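POP2 (Saccharomyces cerevisiae, PDB 1UOC) degrades RNA from the 3' end with a preference for poly(A), through its RNase D domain, as a probable catalytic subunit of the CCR4-NOT mRNA deadenylase. Local coordinates at residues F7-N12 against M254-C259; R70-F75 against A163-G168; F139-L144 against I171-N176. One frame throughout, in Å; residues are numbered along the deposited sequence.

Contact 1: F7-N12 against M254-C259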
loop_
_atom_site.group_PDB
_atom_site.type_symbol
_atom_site.label_atom_id
_atom_site.label_comp_id
_atom_site.label_asym_id
_atom_site.label_seq_id
_atom_site.Cartn_x
_atom_site.Cartn_y
_atom_site.Cartn_z
ATOM N N PHE A 7 6.069 19.912 7.848
ATOM C CA PHE A 7 6.520 19.370 6.579
ATOM C C PHE A 7 5.336 19.436 5.629
ATOM O O PHE A 7 4.418 18.621 5.709
ATOM C CB PHE A 7 7.003 17.925 6.747
ATOM C CG PHE A 7 7.360 17.250 5.453
ATOM C CD1 PHE A 7 8.107 17.917 4.486
ATOM C CD2 PHE A 7 6.954 15.940 5.202
ATOM C CE1 PHE A 7 8.444 17.290 3.285
ATOM C CE2 PHE A 7 7.287 15.301 4.001
ATOM C CZ PHE A 7 8.030 15.977 3.043
ATOM N N LEU A 8 5.358 20.431 4.747
ATOM C CA LEU A 8 4.290 20.622 3.782
ATOM C C LEU A 8 4.797 20.413 2.366
ATOM O O LEU A 8 5.465 21.273 1.801
ATOM C CB LEU A 8 3.701 22.027 3.915
ATOM C CG LEU A 8 2.524 22.378 2.995
ATOM C CD1 LEU A 8 1.424 21.328 3.123
ATOM C CD2 LEU A 8 1.984 23.759 3.369
ATOM N N PRO A 9 4.471 19.262 1.770
ATOM C CA PRO A 9 4.893 18.930 0.408
ATOM C C PRO A 9 4.257 19.899 -0.571
ATOM O O PRO A 9 3.244 20.527 -0.251
ATOM C CB PRO A 9 4.338 17.519 0.202
ATOM C CG PRO A 9 4.153 16.992 1.589
ATOM C CD PRO A 9 3.636 18.189 2.329
ATOM N N PRO A 10 4.836 20.035 -1.776
ATOM C CA PRO A 10 4.243 20.952 -2.760
ATOM C C PRO A 10 2.756 20.597 -2.886
ATOM O O PRO A 10 2.400 19.423 -2.981
ATOM C CB PRO A 10 5.027 20.640 -4.033
ATOM C CG PRO A 10 6.393 20.286 -3.487
ATOM C CD PRO A 10 6.060 19.406 -2.307
ATOM N N PRO A 11 1.870 21.607 -2.898
ATOM C CA PRO A 11 0.419 21.406 -3.002
ATOM C C PRO A 11 -0.090 20.353 -3.979
ATOM O O PRO A 11 -0.942 19.542 -3.618
ATOM C CB PRO A 11 -0.092 22.804 -3.347
ATOM C CG PRO A 11 0.845 23.671 -2.602
ATOM C CD PRO A 11 2.188 23.047 -2.919
ATOM N N ASN A 12 0.417 20.359 -5.207
ATOM C CA ASN A 12 -0.042 19.404 -6.210
ATOM C C ASN A 12 0.306 17.937 -5.926
ATOM O O ASN A 12 -0.155 17.035 -6.624
ATOM C CB ASN A 12 0.443 19.850 -7.604
ATOM C CG ASN A 12 1.265 18.790 -8.329
ATOM O OD1 ASN A 12 2.458 18.619 -8.052
ATOM N ND2 ASN A 12 0.630 18.078 -9.270
ATOM N N MET A 254 1.772 7.329 3.241
ATOM C CA MET A 254 2.762 6.276 3.410
ATOM C C MET A 254 4.042 6.621 2.662
ATOM O O MET A 254 5.128 6.636 3.237
ATOM C CB MET A 254 2.171 4.982 2.855
ATOM C CG MET A 254 2.768 3.695 3.360
ATOM S SD MET A 254 1.948 2.282 2.583
ATOM C CE MET A 254 0.275 2.542 3.160
ATOM N N LEU A 255 3.914 6.897 1.366
ATOM C CA LEU A 255 5.068 7.232 0.525
ATOM C C LEU A 255 5.787 8.525 0.962
ATOM O O LEU A 255 7.016 8.601 0.957
ATOM C CB LEU A 255 4.610 7.367 -0.929
ATOM C CG LEU A 255 5.695 7.571 -1.977
ATOM C CD1 LEU A 255 6.606 6.335 -1.990
ATOM C CD2 LEU A 255 5.067 7.806 -3.347
ATOM N N LEU A 256 5.009 9.543 1.314
ATOM C CA LEU A 256 5.554 10.828 1.763
ATOM C C LEU A 256 6.387 10.584 3.011
ATOM O O LEU A 256 7.502 11.085 3.152
ATOM C CB LEU A 256 4.401 11.780 2.106
ATOM C CG LEU A 256 4.080 13.026 1.281
ATOM C CD1 LEU A 256 4.662 12.930 -0.114
ATOM C CD2 LEU A 256 2.556 13.200 1.262
ATOM N N SER A 257 5.821 9.799 3.921
ATOM C CA SER A 257 6.486 9.475 5.167
ATOM C C SER A 257 7.747 8.656 4.929
ATOM O O SER A 257 8.784 8.934 5.520
ATOM C CB SER A 257 5.527 8.723 6.099
ATOM O OG SER A 257 4.454 9.566 6.493
ATOM N N PHE A 258 7.668 7.657 4.057
ATOM C CA PHE A 258 8.840 6.837 3.777
ATOM C C PHE A 258 9.999 7.677 3.254
ATOM O O PHE A 258 11.116 7.596 3.754
ATOM C CB PHE A 258 8.528 5.761 2.731
ATOM C CG PHE A 258 9.706 4.921 2.386
ATOM C CD1 PHE A 258 10.097 3.876 3.220
ATOM C CD2 PHE A 258 10.484 5.219 1.271
ATOM C CE1 PHE A 258 11.259 3.143 2.952
ATOM C CE2 PHE A 258 11.644 4.498 0.993
ATOM C CZ PHE A 258 12.034 3.454 1.839
ATOM N N CYS A 259 9.731 8.466 2.223
ATOM C CA CYS A 259 10.767 9.278 1.624
ATOM C C CYS A 259 11.329 10.368 2.549
ATOM O O CYS A 259 12.513 10.695 2.471
ATOM C CB CYS A 259 10.240 9.878 0.318
ATOM S SG CYS A 259 9.923 8.631 -0.953
#
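P9 meets L256 through a single point of its ring: CG lies 4.0 Å from CG of L256 and 4.1 Å from its methyl CD2. The two side chains cross at a slant, so the proline presents the corner of its ring to the fork of the leucine. A compact, rigid proline ring and a branched leucine fit this buried apolar place, where van der Waals attraction alone holds them. F7 completes the first shell more loosely. The edge of its ring faces the helix backbone, with CE2 4.3 Å from O of L256, and CG of P9 stands 4.2 Å above one ring face, offset toward the rim. CB of F7 already points toward the helix, and CG, anti to the backbone N (chi1 174°), carries the ring's CE2 edge on to that carbonyl. What is joined is the extended N-terminal arm and helix 247-264, one of the helices that flank the mixed sheet of this RNase H-like, DEDD-type nuclease domain. A neighbouring flank of that helix faces the sheet, where L255 packs on S42 of strand 40-48 and on S84 of strand 77-86. Further support for the arm comes from a backbone bond of F7 with G237 and from packing on L238, while L14 also touches L256. Q250, predicted to bind the catalytic metal, belongs to the same helix, its side chain about 10 Å from that of L256.

Contact 2: R70-F75 against A163-G168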
loop_
_atom_site.group_PDB
_atom_site.type_symbol
_atom_site.label_atom_id
_atom_site.label_comp_id
_atom_site.label_asym_id
_atom_site.label_seq_id
_atom_site.Cartn_x
_atom_site.Cartn_y
_atom_site.Cartn_z
ATOM N N ARG A 70 -4.107 -16.210 5.824
ATOM C CA ARG A 70 -4.411 -17.195 4.786
ATOM C C ARG A 70 -5.854 -17.661 4.878
ATOM O O ARG A 70 -6.501 -17.916 3.866
ATOM C CB ARG A 70 -3.465 -18.397 4.903
ATOM C CG ARG A 70 -3.451 -19.313 3.687
ATOM C CD ARG A 70 -4.530 -20.378 3.752
ATOM N NE ARG A 70 -4.323 -21.295 4.873
ATOM C CZ ARG A 70 -3.229 -22.035 5.050
ATOM N NH1 ARG A 70 -3.134 -22.841 6.100
ATOM N NH2 ARG A 70 -2.226 -21.966 4.184
ATOM N N ALA A 71 -6.351 -17.760 6.103
ATOM C CA ALA A 71 -7.715 -18.197 6.351
ATOM C C ALA A 71 -8.728 -17.093 6.068
ATOM O O ALA A 71 -9.933 -17.341 6.058
ATOM C CB ALA A 71 -7.847 -18.667 7.799
ATOM N N ASN A 72 -8.243 -15.880 5.824
ATOM C CA ASN A 72 -9.134 -14.753 5.568
ATOM C C ASN A 72 -9.070 -14.136 4.173
ATOM O O ASN A 72 -10.065 -13.598 3.689
ATOM C CB ASN A 72 -8.887 -13.636 6.594
ATOM C CG ASN A 72 -9.342 -14.009 7.992
ATOM O OD1 ASN A 72 -10.453 -14.506 8.185
ATOM N ND2 ASN A 72 -8.489 -13.753 8.981
ATOM N N VAL A 73 -7.912 -14.208 3.525
ATOM C CA VAL A 73 -7.749 -13.596 2.210
ATOM C C VAL A 73 -8.750 -13.940 1.110
ATOM O O VAL A 73 -9.230 -13.036 0.425
ATOM C CB VAL A 73 -6.316 -13.817 1.670
ATOM C CG1 VAL A 73 -6.275 -13.583 0.162
ATOM C CG2 VAL A 73 -5.367 -12.840 2.352
ATOM N N ASP A 74 -9.076 -15.215 0.920
ATOM C CA ASP A 74 -10.016 -15.552 -0.146
ATOM C C ASP A 74 -11.471 -15.314 0.237
ATOM O O ASP A 74 -12.384 -15.761 -0.458
ATOM C CB ASP A 74 -9.821 -17.000 -0.616
ATOM C CG ASP A 74 -10.167 -18.015 0.452
ATOM O OD1 ASP A 74 -11.352 -18.086 0.846
ATOM O OD2 ASP A 74 -9.253 -18.743 0.895
ATOM N N PHE A 75 -11.686 -14.606 1.342
ATOM C CA PHE A 75 -13.037 -14.290 1.783
ATOM C C PHE A 75 -13.161 -12.778 1.987
ATOM O O PHE A 75 -14.248 -12.253 2.232
ATOM C CB PHE A 75 -13.376 -15.028 3.080
ATOM C CG PHE A 75 -14.851 -15.105 3.358
ATOM C CD1 PHE A 75 -15.698 -15.771 2.473
ATOM C CD2 PHE A 75 -15.402 -14.484 4.477
ATOM C CE1 PHE A 75 -17.080 -15.815 2.694
ATOM C CE2 PHE A 75 -16.782 -14.520 4.711
ATOM C CZ PHE A 75 -17.621 -15.187 3.816
ATOM N N ALA A 163 2.376 -4.936 5.780
ATOM C CA ALA A 163 2.354 -5.663 4.521
ATOM C C ALA A 163 1.431 -6.865 4.586
ATOM O O ALA A 163 0.263 -6.774 4.214
ATOM C CB ALA A 163 3.766 -6.110 4.164
ATOM N N ALA A 164 1.979 -7.985 5.050
ATOM C CA ALA A 164 1.259 -9.250 5.193
ATOM C C ALA A 164 -0.089 -9.327 4.480
ATOM O O ALA A 164 -0.250 -10.092 3.526
ATOM C CB ALA A 164 1.082 -9.568 6.668
ATOM N N TYR A 165 -1.058 -8.545 4.945
ATOM C CA TYR A 165 -2.387 -8.557 4.347
ATOM C C TYR A 165 -2.508 -7.917 2.969
ATOM O O TYR A 165 -3.252 -8.407 2.123
ATOM C CB TYR A 165 -3.395 -7.918 5.305
ATOM C CG TYR A 165 -3.909 -8.893 6.336
ATOM C CD1 TYR A 165 -3.052 -9.452 7.286
ATOM C CD2 TYR A 165 -5.242 -9.303 6.328
ATOM C CE1 TYR A 165 -3.512 -10.404 8.199
ATOM C CE2 TYR A 165 -5.712 -10.249 7.236
ATOM C CZ TYR A 165 -4.843 -10.796 8.165
ATOM O OH TYR A 165 -5.301 -11.749 9.046
ATOM N N ASP A 166 -1.785 -6.828 2.734
ATOM C CA ASP A 166 -1.862 -6.170 1.435
ATOM C C ASP A 166 -1.230 -7.062 0.379
ATOM O O ASP A 166 -1.823 -7.304 -0.673
ATOM C CB ASP A 166 -1.167 -4.805 1.471
ATOM C CG ASP A 166 -1.890 -3.809 2.364
ATOM O OD1 ASP A 166 -3.028 -4.095 2.777
ATOM O OD2 ASP A 166 -1.331 -2.733 2.647
ATOM N N LEU A 167 -0.032 -7.556 0.680
ATOM C CA LEU A 167 0.703 -8.448 -0.212
ATOM C C LEU A 167 -0.046 -9.768 -0.349
ATOM O O LEU A 167 -0.148 -10.328 -1.440
ATOM C CB LEU A 167 2.103 -8.691 0.344
ATOM C CG LEU A 167 3.139 -7.605 0.038
ATOM C CD1 LEU A 167 2.482 -6.238 -0.039
ATOM C CD2 LEU A 167 4.234 -7.638 1.094
ATOM N N GLY A 168 -0.570 -10.261 0.767
ATOM C CA GLY A 168 -1.329 -11.497 0.726
ATOM C C GLY A 168 -2.372 -11.342 -0.359
ATOM O O GLY A 168 -2.446 -12.153 -1.282
#
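Y165 and V73 each give about 50 Å² to this meeting of helices 61-73 and 165-174, and N72 and G168 supply the surfaces they rest against. The tyrosine leaves the first turn of helix 165-174 to one side, and its ring end swings over to N72, bringing OH to 3.8 Å from ND2 of N72. That is a loose polar approach, too long for a hydrogen bond; the amide and ring planes are 34° apart. A long ring with a polar end suits this partly exposed place: its side chain packs on T68 and M69 of helix 61-73, and its hydroxyl reaches out to the asparagine. Deeper in, V73 sets its methyl CG2 4.3 Å from C of G168. With CG1 anti to the backbone N (chi1 162°), both methyls face the glycine, CG2 near its C and CG1 near its O. Because G168 has no side chain, the valine comes directly onto helix backbone, and the two CA atoms are 6.9 Å apart. Helix 165-174 also carries D166, hydrogen-bonded through OD1 to OG1 of T45 and a predicted ligand of the catalytic divalent metal alongside S44, E46 and Q250, the positions that correspond to the acidic quartet of DEDD nucleases. The turn carrying it is closed by the bond from N of G168 to O of A164, at 2.8 Å.

Contact 3: F139-L144 against I171-N176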
loop_
_atom_site.group_PDB
_atom_site.type_symbol
_atom_site.label_atom_id
_atom_site.label_comp_id
_atom_site.label_asym_id
_atom_site.label_seq_id
_atom_site.Cartn_x
_atom_site.Cartn_y
_atom_site.Cartn_z
ATOM N N PHE A 139 -10.138 -8.729 -11.550
ATOM C CA PHE A 139 -9.240 -9.499 -12.413
ATOM C C PHE A 139 -8.607 -8.591 -13.478
ATOM O O PHE A 139 -7.416 -8.697 -13.775
ATOM C CB PHE A 139 -9.974 -10.644 -13.121
ATOM C CG PHE A 139 -9.101 -11.393 -14.096
ATOM C CD1 PHE A 139 -8.098 -12.242 -13.638
ATOM C CD2 PHE A 139 -9.226 -11.190 -15.473
ATOM C CE1 PHE A 139 -7.228 -12.878 -14.533
ATOM C CE2 PHE A 139 -8.356 -11.824 -16.379
ATOM C CZ PHE A 139 -7.360 -12.664 -15.906
ATOM N N GLU A 140 -9.418 -7.707 -14.052
ATOM C CA GLU A 140 -8.957 -6.779 -15.078
ATOM C C GLU A 140 -7.864 -5.895 -14.504
ATOM O O GLU A 140 -6.871 -5.604 -15.172
ATOM C CB GLU A 140 -10.125 -5.914 -15.553
ATOM C CG GLU A 140 -10.204 -5.742 -17.055
ATOM C CD GLU A 140 -11.479 -5.036 -17.501
ATOM O OE1 GLU A 140 -12.582 -5.550 -17.205
ATOM O OE2 GLU A 140 -11.377 -3.969 -18.150
ATOM N N PHE A 141 -8.067 -5.470 -13.255
ATOM C CA PHE A 141 -7.110 -4.625 -12.553
ATOM C C PHE A 141 -5.805 -5.372 -12.344
ATOM O O PHE A 141 -4.733 -4.840 -12.627
ATOM C CB PHE A 141 -7.662 -4.197 -11.183
ATOM C CG PHE A 141 -6.636 -3.532 -10.291
ATOM C CD1 PHE A 141 -6.380 -2.162 -10.393
ATOM C CD2 PHE A 141 -5.883 -4.291 -9.390
ATOM C CE1 PHE A 141 -5.388 -1.556 -9.616
ATOM C CE2 PHE A 141 -4.892 -3.698 -8.610
ATOM C CZ PHE A 141 -4.644 -2.321 -8.729
ATOM N N SER A 142 -5.893 -6.607 -11.853
ATOM C CA SER A 142 -4.690 -7.385 -11.586
ATOM C C SER A 142 -3.904 -7.616 -12.869
ATOM O O SER A 142 -2.677 -7.604 -12.863
ATOM C CB SER A 142 -5.046 -8.725 -10.917
ATOM O OG SER A 142 -5.322 -9.741 -11.865
ATOM N N GLN A 143 -4.608 -7.816 -13.975
ATOM C CA GLN A 143 -3.938 -8.043 -15.247
ATOM C C GLN A 143 -3.156 -6.782 -15.635
ATOM O O GLN A 143 -2.014 -6.866 -16.066
ATOM C CB GLN A 143 -4.961 -8.397 -16.328
ATOM C CG GLN A 143 -4.341 -8.956 -17.603
ATOM C CD GLN A 143 -3.568 -10.251 -17.366
ATOM O OE1 GLN A 143 -4.107 -11.223 -16.821
ATOM N NE2 GLN A 143 -2.300 -10.268 -17.781
ATOM N N LEU A 144 -3.771 -5.613 -15.476
ATOM C CA LEU A 144 -3.093 -4.365 -15.800
ATOM C C LEU A 144 -1.874 -4.146 -14.884
ATOM O O LEU A 144 -0.853 -3.578 -15.303
ATOM C CB LEU A 144 -4.068 -3.197 -15.677
ATOM C CG LEU A 144 -5.068 -3.060 -16.831
ATOM C CD1 LEU A 144 -6.027 -1.882 -16.606
ATOM C CD2 LEU A 144 -4.292 -2.856 -18.113
ATOM N N ILE A 171 -0.895 -10.829 -4.030
ATOM C CA ILE A 171 -0.447 -12.120 -4.526
ATOM C C ILE A 171 -1.655 -12.984 -4.875
ATOM O O ILE A 171 -1.646 -13.703 -5.867
ATOM C CB ILE A 171 0.428 -12.860 -3.465
ATOM C CG1 ILE A 171 1.872 -12.945 -3.953
ATOM C CG2 ILE A 171 -0.108 -14.271 -3.202
ATOM C CD1 ILE A 171 2.746 -13.792 -3.071
ATOM N N ASN A 172 -2.692 -12.906 -4.050
ATOM C CA ASN A 172 -3.902 -13.695 -4.253
ATOM C C ASN A 172 -4.593 -13.403 -5.588
ATOM O O ASN A 172 -5.145 -14.305 -6.223
ATOM C CB ASN A 172 -4.885 -13.439 -3.111
ATOM C CG ASN A 172 -6.033 -14.425 -3.103
ATOM O OD1 ASN A 172 -7.148 -14.091 -2.708
ATOM N ND2 ASN A 172 -5.761 -15.651 -3.527
ATOM N N ILE A 173 -4.571 -12.141 -6.004
ATOM C CA ILE A 173 -5.202 -11.752 -7.259
ATOM C C ILE A 173 -4.251 -11.935 -8.435
ATOM O O ILE A 173 -4.654 -12.393 -9.504
ATOM C CB ILE A 173 -5.686 -10.284 -7.223
ATOM C CG1 ILE A 173 -4.508 -9.334 -7.025
ATOM C CG2 ILE A 173 -6.689 -10.103 -6.109
ATOM C CD1 ILE A 173 -4.887 -7.861 -7.089
ATOM N N LEU A 174 -2.986 -11.584 -8.233
ATOM C CA LEU A 174 -1.977 -11.719 -9.283
ATOM C C LEU A 174 -1.780 -13.166 -9.709
ATOM O O LEU A 174 -1.395 -13.436 -10.845
ATOM C CB LEU A 174 -0.633 -11.149 -8.815
ATOM C CG LEU A 174 -0.480 -9.631 -8.766
ATOM C CD1 LEU A 174 0.830 -9.272 -8.073
ATOM C CD2 LEU A 174 -0.516 -9.070 -10.184
ATOM N N MET A 175 -2.037 -14.095 -8.795
ATOM C CA MET A 175 -1.870 -15.513 -9.092
ATOM C C MET A 175 -3.175 -16.156 -9.539
ATOM O O MET A 175 -4.229 -15.511 -9.529
ATOM C CB MET A 175 -1.308 -16.255 -7.871
ATOM C CG MET A 175 0.117 -15.847 -7.505
ATOM S SD MET A 175 0.868 -16.869 -6.214
ATOM C CE MET A 175 1.252 -18.330 -7.154
ATOM N N ASN A 176 -3.090 -17.426 -9.935
ATOM C CA ASN A 176 -4.248 -18.186 -10.407
ATOM C C ASN A 176 -5.169 -18.525 -9.236
ATOM O O ASN A 176 -5.738 -19.614 -9.189
ATOM C CB ASN A 176 -3.790 -19.489 -11.080
ATOM C CG ASN A 176 -2.489 -19.329 -11.858
ATOM O OD1 ASN A 176 -1.410 -19.190 -11.270
ATOM N ND2 ASN A 176 -2.587 -19.347 -13.184
#
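Two helices of the RNase H-like domain, 138-146 and 165-174, pack closely where S142 faces I173 and L174. A small residue suits this crossing, since the CA atoms of S142 and L174 are only 5.6 Å apart. CB of S142 lies 3.9 Å from CD1 of I173, whose chi1 of 62° lays CG1 and CD1 alongside that CB. The serine hydroxyl turns back to its own helix, giving a 3.0 Å bond from OG to O of F139 with a C=O...OG angle of 123°. That carbonyl also accepts N of Q143, both donors coming from the same face of its plane. With an alanine here the hydroxyl is gone, and O of F139 would probably be left with the N-H of Q143 alone. At the next residue, the methyl CD2 of L174 touches O of S142 at 3.7 Å. CD1 of I173 also comes to the edge of the F141 ring, 4.4 Å from CD2 of F141. F141 in turn makes edge-to-face contacts with F102 of strand 99-103 and F104, L144 packs on helix 24-34, and I171 leans on W189 and V190 of helix 183-193.

How the contacts relate
From the N terminus, the arm 7-12 is the first half of contact 1, but its partner on helix 247-264 comes 242 residues later, so it closes a loop holding both other contacts. Within it, 70-75 opens contact 2, 139-144 opens contact 3, then 163-168 closes the former and 171-176 the latter: the two cross. Both end on helix 165-174, contact 2 at its start and contact 3 at its end, which ties that helix to helices 61-73 and 138-146. Contacts 2 and 3, with centres 14 Å apart, touch where V73 meets N172. Contact 1 lies on the opposite side of the chain's centre, about 28 Å from contact 2 and 29 Å from contact 3, centre to centre.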